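Side-chain contact in papain-like cysteine protease (Porcine reproductive and respiratory syndrome virus, PDB 3MTV), which probably cleaves peptide bonds as the viral nsp1-beta papain-like cysteine protease, carries a metal-dependent nuclease activity and probably blocks export of host mRNA from the nucleus: residues Y4-G7 against V11-V14. Sequence-based numbering, arbitrary orientation.
Sequences YDIG and VMYV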
loop_
_atom_site.group_PDB
_atom_site.type_symbol
_atom_site.label_atom_id
_atom_site.label_comp_id
_atom_site.label_asym_id
_atom_site.label_seq_id
_atom_site.Cartn_x
_atom_site.Cartn_y
_atom_site.Cartn_z
ATOM N N TYR A 4 9.213 3.257 -1.853
ATOM C CA TYR A 4 10.610 2.779 -1.761
ATOM C C TYR A 4 10.675 1.444 -1.117
ATOM O O TYR A 4 9.901 1.212 -0.238
ATOM C CB TYR A 4 11.383 3.717 -0.862
ATOM C CG TYR A 4 11.348 5.179 -1.287
ATOM C CD1 TYR A 4 10.386 6.064 -0.777
ATOM C CD2 TYR A 4 12.269 5.691 -2.203
ATOM C CE1 TYR A 4 10.345 7.412 -1.163
ATOM C CE2 TYR A 4 12.213 7.058 -2.606
ATOM C CZ TYR A 4 11.291 7.910 -2.062
ATOM O OH TYR A 4 11.263 9.245 -2.471
ATOM N N ASP A 5 11.585 0.585 -1.530
ATOM C CA ASP A 5 11.893 -0.639 -0.842
ATOM C C ASP A 5 12.691 -0.306 0.417
ATOM O O ASP A 5 13.649 0.459 0.346
ATOM C CB ASP A 5 12.775 -1.486 -1.745
ATOM C CG ASP A 5 13.095 -2.863 -1.155
ATOM O OD1 ASP A 5 12.786 -3.964 -1.783
ATOM O OD2 ASP A 5 13.703 -2.815 -0.060
ATOM N N ILE A 6 12.341 -0.893 1.559
ATOM C CA ILE A 6 12.881 -0.455 2.829
ATOM C C ILE A 6 13.345 -1.613 3.626
ATOM O O ILE A 6 13.630 -1.488 4.830
ATOM C CB ILE A 6 11.840 0.218 3.691
ATOM C CG1 ILE A 6 10.739 -0.822 4.051
ATOM C CG2 ILE A 6 11.259 1.443 3.027
ATOM C CD1 ILE A 6 9.626 -0.170 4.994
ATOM N N GLY A 7 13.406 -2.736 2.963
ATOM C CA GLY A 7 14.005 -3.903 3.526
ATOM C C GLY A 7 13.001 -4.812 4.174
ATOM O O GLY A 7 11.827 -4.498 4.227
ATOM N N VAL A 11 7.639 -2.182 1.919
ATOM C CA VAL A 11 7.952 -1.017 1.146
ATOM C C VAL A 11 7.206 0.135 1.723
ATOM O O VAL A 11 6.318 -0.085 2.485
ATOM C CB VAL A 11 7.396 -1.152 -0.290
ATOM C CG1 VAL A 11 8.145 -2.163 -1.049
ATOM C CG2 VAL A 11 5.900 -1.474 -0.304
ATOM N N MET A 12 7.446 1.373 1.315
ATOM C CA MET A 12 6.800 2.380 2.103
ATOM C C MET A 12 6.354 3.457 1.243
ATOM O O MET A 12 7.088 3.785 0.346
ATOM C CB MET A 12 7.819 2.995 3.041
ATOM C CG MET A 12 7.422 4.364 3.483
ATOM S SD MET A 12 8.424 5.103 4.800
ATOM C CE MET A 12 9.963 5.521 4.021
ATOM N N TYR A 13 5.167 4.011 1.482
ATOM C CA TYR A 13 4.653 4.965 0.543
ATOM C C TYR A 13 4.740 6.249 1.259
ATOM O O TYR A 13 4.547 6.244 2.453
ATOM C CB TYR A 13 3.187 4.762 0.244
ATOM C CG TYR A 13 2.687 3.433 -0.301
ATOM C CD1 TYR A 13 3.445 2.295 -0.265
ATOM C CD2 TYR A 13 1.393 3.330 -0.836
ATOM C CE1 TYR A 13 2.920 1.055 -0.736
ATOM C CE2 TYR A 13 0.877 2.088 -1.331
ATOM C CZ TYR A 13 1.646 0.973 -1.274
ATOM O OH TYR A 13 1.177 -0.203 -1.744
ATOM N N VAL A 14 4.954 7.354 0.523
ATOM C CA VAL A 14 5.082 8.706 1.072
ATOM C C VAL A 14 4.520 9.860 0.269
ATOM O O VAL A 14 4.744 9.887 -0.952
ATOM C CB VAL A 14 6.473 9.064 0.994
ATOM C CG1 VAL A 14 6.625 10.362 1.642
ATOM C CG2 VAL A 14 7.391 7.993 1.643
#
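The N-terminal beta hairpin of the chain pairs Tyr4 with Met12 and Asp5 with Val11, joining strand 3-7 to strand 10-15 at the beginning of a four-stranded antiparallel sheet. Tyr4 and Met12 form a hydrogen-bonded pair: Tyr4 N donates to Met12 O at 3.1 Å, and Met12 N returns a bond to Tyr4 O at 2.9 Å. Asp5 and Val11 follow as a non-hydrogen-bonded pair, where Val11 CG1 packs 4.1 Å from Asp5 CA.

Tyr4, Met12 and Val14 put their side chains on one face of the hairpin. The Tyr4 ring, its CG anti to the carbonyl carbon (chi1 -56°), runs along the strand pair and presents an edge to Val14, CE1 lying 4.1 Å from Val14 CG2. Ile6 leans over the neighbouring strand, crossing Met12 at about a right angle. Its CG2 branch lies 3.8 Å from Met12 CB, while the other branch reaches across the backbone of Val11, with CG1 4.0 Å from Val11 N.

Near the turn, the Asp5 carboxylate reaches forward along its own strand, and OD2 accepts from Gly7 N at 3.0 Å, making an Asx turn. The donor meets the anti side, tilted 35° out of the carboxylate plane. The other oxygen, OD1, has a salt bridge to Arg24, so both ends of the carboxylate are held.

Strand 10-15 continues the sheet to strand 18-23, with Val11 and Tyr13 bonded through their backbones to Ala22 and Ser20. Helix 39-48 covers the Ile6 and Met12 side through Ala42 and Leu45, whereas the Val11 and Tyr13 side packs on the second subunit, where Tyr13 hydrogen-bonds His52 of that other chain.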